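Local coordinates for protein beta-glucosidase (Chaetomella raphigera, PDB 6JXG) that probably hydrolyses terminal, non-reducing beta-D-glucosyl residues to release beta-D-glucose, as a secreted glycoside hydrolase family 3 enzyme of cellulose degradation, at residues Asn205-Ala209 with Cys210-Phe214; Val276-Ser279 with Arg280-Met284. All blocks are in the same frame, centred on the assembly; numbering follows the deposited sequence.

Followed from the N terminus, the chain meets contact 1 first: strand 207-208, the edge of a small three-stranded sheet beside 203-204, ends in a 3-10 turn at 209-211, within contact 1 (205-214), which closes a short loop and delivers the chain to helix 214-222. Contact 2 comes later, where the chain leaves helix 265-272 and starts helix 278-294. The two are local and in series, neither nested nor crossed, with centres about 19 Å apart and nearest atoms about 8 Å apart. Both belong to the N-terminal family 3 region, and both approach helix 239-245: E211 reaches S242 from contact 1, while V276 and M284 rest on A243 from contact 2.

Contact 1 of 2, residues Asn205-Ala209 with Cys210-Phe214; sequences NETYA and CENNF. With NAG (2-acetamido-2-deoxy-beta-D-glucopyranose), chain D.
The backbone nitrogen of E211 donates to Y208 O at 2.8 Å, the shortest hydrogen bond between 205-209 and 210-214. One residue on, N212 N bonds to A209 O at 3.3 Å, so successive i to i+3 bonds wind the chain into a 3-10 turn. Y208 CB packs against E211 CG at 3.8 Å, and the two ends then part: Y208 OH bonds to D167 O and its ring stacks on H237, whereas the E211 carboxylate takes T238 OG1 and H237 N.

This turn leads from strand 207-208 to helix 214-222 in the N-terminal, TIM-barrel-like domain of the family 3 fold, and C210 fastens it through a disulfide to C199. N212 caps the coming helix and makes a weak bond back to the strand. With CG anti to the backbone N (chi1 -167°), the amide is set between the two sides: OD1 accepts from F214 N ahead of it at 2.9 Å, a nearly straight capping bond at the helix start, and ND2 turns back to T207 O, where at 3.4 Å the bond is weak, though well aligned. The same nitrogen stands over one face of the F214 ring, offset toward the rim. A209 O lies instead at the ring's edge, near its plane, 3.7 Å from F214 CE2. T207 contributes its methyl, CG2 lying 3.5 Å from E211 O. Outside the turn, F157 and F204 also meet the F214 ring. At the start of 205-209, N205 carries an N-linked glycan: its ND2 is bonded covalently to NAG C1 at 1.4 Å.

Contact 2 of 2, residues Val276-Ser279 with Arg280-Met284; sequences VAQS and RLDDM
Helix 278-294 begins here, with A277 as its N-cap residue, and the contact spans the N-cap and the first two turns. A277 O receives R280 N at 2.9 Å; regular i to i+4 bonding then takes over, D282 N bonding to Q278 O and D283 N to S279 O.

Q278 and D282 repeat the four-residue spacing with their side chains. CG of Q278 is anti to the backbone N (chi1 180°) and the chain bends at chi2 (66°), which brings its amide forward along the helix to D282; NE2 then meets D282 OD1 at 2.9 Å. The bond lies in the amide plane but comes from above the carboxylate, the two planes being 55° apart. K25 makes a salt bridge to the same OD1, and NE2 also donates to N22 OD1, so the pair joins this helix start to the region of helix 22-29. Replacing D282 with alanine removes the carboxylate, which would probably leave K25 without this anionic mate and the Q278 amide freer to turn.

Just before the N-cap, V276 CG1 rests 4.1 Å from R280 CB. R280 NH2 meets D283 OD2 at 3.0 Å, in the guanidinium plane and on the oxygen's anti lone pair. R287 also pairs with that oxygen, while R280 also forms a salt bridge with D248 through NH2, and its NH1 donates to A243 O and L247 O. Negative D282 and D283 near the helix N terminus may interact favourably with its dipole, and their basic partners probably help balance the gathered charge.

Contact 1 of 2, residues Asn205-Ala209 with Cys210-Phe214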
loop_
_atom_site.group_PDB
_atom_site.type_symbol
_atom_site.label_atom_id
_atom_site.label_comp_id
_atom_site.label_asym_id
_atom_site.label_seq_id
_atom_site.Cartn_x
_atom_site.Cartn_y
_atom_site.Cartn_z
ATOM N N ASN A 205 -1.277 22.297 -6.535
ATOM C CA ASN A 205 -0.848 23.641 -6.961
ATOM C C ASN A 205 -2.048 24.447 -7.388
ATOM O O ASN A 205 -1.980 25.218 -8.356
ATOM C CB ASN A 205 0.216 23.590 -8.054
ATOM C CG ASN A 205 1.629 23.384 -7.486
ATOM O OD1 ASN A 205 1.815 23.070 -6.308
ATOM N ND2 ASN A 205 2.594 23.501 -8.336
ATOM N N GLU A 206 -3.085 24.292 -6.605
ATOM C CA GLU A 206 -4.362 25.040 -6.689
ATOM C C GLU A 206 -5.322 24.694 -7.799
ATOM O O GLU A 206 -6.371 25.343 -7.937
ATOM C CB GLU A 206 -4.132 26.571 -6.568
ATOM C CG GLU A 206 -3.350 26.977 -5.312
ATOM C CD GLU A 206 -4.064 26.734 -3.990
ATOM O OE1 GLU A 206 -3.316 26.614 -2.982
ATOM O OE2 GLU A 206 -5.337 26.686 -3.924
ATOM N N THR A 207 -5.032 23.638 -8.552
ATOM C CA THR A 207 -5.959 23.130 -9.564
ATOM C C THR A 207 -6.271 21.638 -9.308
ATOM O O THR A 207 -5.342 20.793 -9.145
ATOM C CB THR A 207 -5.342 23.293 -10.979
ATOM O OG1 THR A 207 -5.161 24.679 -11.251
ATOM C CG2 THR A 207 -6.223 22.670 -12.044
ATOM N N TYR A 208 -7.549 21.296 -9.286
ATOM C CA TYR A 208 -7.993 19.879 -9.089
ATOM C C TYR A 208 -7.155 18.949 -9.961
ATOM O O TYR A 208 -6.944 19.218 -11.169
ATOM C CB TYR A 208 -9.477 19.739 -9.448
ATOM C CG TYR A 208 -10.383 20.210 -8.353
ATOM C CD1 TYR A 208 -11.214 21.321 -8.506
ATOM C CD2 TYR A 208 -10.319 19.579 -7.110
ATOM C CE1 TYR A 208 -12.018 21.733 -7.431
ATOM C CE2 TYR A 208 -11.094 19.988 -6.046
ATOM C CZ TYR A 208 -11.920 21.081 -6.199
ATOM O OH TYR A 208 -12.716 21.419 -5.108
ATOM N N ALA A 209 -6.701 17.850 -9.368
ATOM C CA ALA A 209 -5.836 16.893 -10.043
ATOM C C ALA A 209 -6.397 16.411 -11.385
ATOM O O ALA A 209 -5.671 16.340 -12.385
ATOM C CB ALA A 209 -5.539 15.732 -9.114
ATOM N N CYS A 210 -7.703 16.154 -11.454
ATOM C CA CYS A 210 -8.332 15.669 -12.711
ATOM C C CYS A 210 -8.574 16.787 -13.750
ATOM O O CYS A 210 -9.021 16.517 -14.907
ATOM C CB CYS A 210 -9.611 14.889 -12.366
ATOM S SG CYS A 210 -9.204 13.328 -11.433
ATOM N N GLU A 211 -8.203 18.011 -13.388
ATOM C CA GLU A 211 -8.289 19.215 -14.240
ATOM C C GLU A 211 -6.964 19.842 -14.479
ATOM O O GLU A 211 -6.849 20.901 -15.039
ATOM C CB GLU A 211 -9.126 20.216 -13.523
ATOM C CG GLU A 211 -10.521 19.775 -13.143
ATOM C CD GLU A 211 -11.562 19.822 -14.283
ATOM O OE1 GLU A 211 -11.548 20.760 -15.156
ATOM O OE2 GLU A 211 -12.421 18.914 -14.335
ATOM N N ASN A 212 -5.907 19.169 -14.045
ATOM C CA ASN A 212 -4.555 19.720 -13.988
ATOM C C ASN A 212 -3.728 19.173 -15.103
ATOM O O ASN A 212 -3.536 17.949 -15.237
ATOM C CB ASN A 212 -3.898 19.325 -12.618
ATOM C CG ASN A 212 -2.651 20.094 -12.332
ATOM O OD1 ASN A 212 -1.718 20.188 -13.194
ATOM N ND2 ASN A 212 -2.627 20.732 -11.177
ATOM N N ASN A 213 -3.119 20.083 -15.875
ATOM C CA ASN A 213 -2.357 19.673 -17.023
ATOM C C ASN A 213 -1.170 18.777 -16.683
ATOM O O ASN A 213 -0.584 18.251 -17.584
ATOM C CB ASN A 213 -1.810 20.886 -17.812
ATOM C CG ASN A 213 -2.902 21.645 -18.564
ATOM O OD1 ASN A 213 -4.069 21.293 -18.607
ATOM N ND2 ASN A 213 -2.507 22.736 -19.136
ATOM N N PHE A 214 -0.796 18.637 -15.415
ATOM C CA PHE A 214 0.237 17.650 -15.050
ATOM C C PHE A 214 -0.020 16.201 -15.400
ATOM O O PHE A 214 0.902 15.381 -15.455
ATOM C CB PHE A 214 0.736 17.858 -13.641
ATOM C CG PHE A 214 -0.080 17.288 -12.513
ATOM C CD1 PHE A 214 0.539 17.199 -11.265
ATOM C CD2 PHE A 214 -1.406 16.932 -12.618
ATOM C CE1 PHE A 214 -0.176 16.777 -10.128
ATOM C CE2 PHE A 214 -2.115 16.496 -11.494
ATOM C CZ PHE A 214 -1.505 16.393 -10.249
HETATM C C1 NAG D . 3.970 23.382 -7.994
HETATM C C2 NAG D . 4.728 23.043 -9.279
HETATM C C3 NAG D . 6.194 23.231 -8.953
HETATM C C4 NAG D . 6.367 24.668 -8.538
HETATM C C5 NAG D . 5.758 24.637 -7.147
HETATM C C6 NAG D . 6.189 25.859 -6.366
HETATM C C7 NAG D . 3.801 21.420 -10.975
HETATM C C8 NAG D . 2.872 22.372 -11.616
HETATM N N2 NAG D . 4.584 21.729 -9.906
HETATM O O3 NAG D . 6.940 22.982 -10.100
HETATM O O4 NAG D . 7.689 25.029 -8.663
HETATM O O5 NAG D . 4.364 24.658 -7.504
HETATM O O6 NAG D . 5.565 26.889 -7.104
HETATM O O7 NAG D . 3.747 20.265 -11.435
#

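Contact 2 of 2, residues Val276-Ser279 with Arg280-Met284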
loop_
_atom_site.group_PDB
_atom_site.type_symbol
_atom_site.label_atom_id
_atom_site.label_comp_id
_atom_site.label_asym_id
_atom_site.label_seq_id
_atom_site.Cartn_x
_atom_site.Cartn_y
_atom_site.Cartn_z
ATOM N N VAL A 276 -12.346 21.778 -27.384
ATOM C CA VAL A 276 -11.577 20.517 -27.239
ATOM C C VAL A 276 -11.315 19.985 -28.657
ATOM O O VAL A 276 -12.210 19.881 -29.454
ATOM C CB VAL A 276 -12.370 19.441 -26.469
ATOM C CG1 VAL A 276 -11.615 18.142 -26.417
ATOM C CG2 VAL A 276 -12.628 19.889 -24.997
ATOM N N ALA A 277 -10.098 19.600 -28.933
ATOM C CA ALA A 277 -9.755 19.021 -30.198
ATOM C C ALA A 277 -10.241 17.590 -30.352
ATOM O O ALA A 277 -10.185 16.793 -29.418
ATOM C CB ALA A 277 -8.283 19.044 -30.370
ATOM N N GLN A 278 -10.765 17.285 -31.527
ATOM C CA GLN A 278 -11.040 15.882 -31.888
ATOM C C GLN A 278 -9.869 14.977 -31.556
ATOM O O GLN A 278 -10.096 13.879 -31.080
ATOM C CB GLN A 278 -11.302 15.753 -33.396
ATOM C CG GLN A 278 -11.600 14.308 -33.896
ATOM C CD GLN A 278 -12.908 13.802 -33.334
ATOM O OE1 GLN A 278 -13.863 14.557 -33.237
ATOM N NE2 GLN A 278 -12.941 12.549 -32.891
ATOM N N SER A 279 -8.638 15.431 -31.810
ATOM C CA SER A 279 -7.456 14.649 -31.533
ATOM C C SER A 279 -7.341 14.230 -30.035
ATOM O O SER A 279 -6.755 13.158 -29.700
ATOM C CB SER A 279 -6.220 15.419 -31.947
ATOM O OG SER A 279 -6.097 16.575 -31.129
ATOM N N ARG A 280 -7.905 15.048 -29.166
ATOM C CA ARG A 280 -7.845 14.788 -27.724
ATOM C C ARG A 280 -8.752 13.603 -27.399
ATOM O O ARG A 280 -8.339 12.627 -26.736
ATOM C CB ARG A 280 -8.177 16.049 -26.894
ATOM C CG ARG A 280 -8.069 15.839 -25.331
ATOM C CD ARG A 280 -6.625 15.727 -24.825
ATOM N NE ARG A 280 -6.200 14.357 -24.747
ATOM C CZ ARG A 280 -6.650 13.498 -23.808
ATOM N NH1 ARG A 280 -7.419 13.917 -22.825
ATOM N NH2 ARG A 280 -6.270 12.239 -23.832
ATOM N N LEU A 281 -9.968 13.634 -27.906
ATOM C CA LEU A 281 -10.855 12.425 -27.722
ATOM C C LEU A 281 -10.286 11.131 -28.367
ATOM O O LEU A 281 -10.331 10.029 -27.796
ATOM C CB LEU A 281 -12.276 12.688 -28.259
ATOM C CG LEU A 281 -13.304 11.565 -28.352
ATOM C CD1 LEU A 281 -13.565 10.939 -26.985
ATOM C CD2 LEU A 281 -14.592 12.111 -28.927
ATOM N N ASP A 282 -9.724 11.274 -29.558
ATOM C CA ASP A 282 -9.097 10.176 -30.246
ATOM C C ASP A 282 -7.966 9.625 -29.392
ATOM O O ASP A 282 -7.812 8.398 -29.302
ATOM C CB ASP A 282 -8.548 10.606 -31.606
ATOM C CG ASP A 282 -9.669 10.885 -32.636
ATOM O OD1 ASP A 282 -10.849 10.589 -32.379
ATOM O OD2 ASP A 282 -9.345 11.366 -33.756
ATOM N N ASP A 283 -7.210 10.506 -28.753
ATOM C CA ASP A 283 -6.080 10.101 -27.937
ATOM C C ASP A 283 -6.593 9.336 -26.712
ATOM O O ASP A 283 -6.068 8.306 -26.367
ATOM C CB ASP A 283 -5.264 11.305 -27.506
ATOM C CG ASP A 283 -4.061 10.916 -26.705
ATOM O OD1 ASP A 283 -3.110 10.396 -27.301
ATOM O OD2 ASP A 283 -4.094 11.066 -25.492
ATOM N N MET A 284 -7.680 9.795 -26.125
ATOM C CA MET A 284 -8.281 9.139 -24.948
ATOM C C MET A 284 -8.661 7.708 -25.256
ATOM O O MET A 284 -8.328 6.786 -24.544
ATOM C CB MET A 284 -9.555 9.857 -24.540
ATOM C CG MET A 284 -9.450 11.215 -23.938
ATOM S SD MET A 284 -11.180 11.804 -23.714
ATOM C CE MET A 284 -11.041 13.497 -23.331
#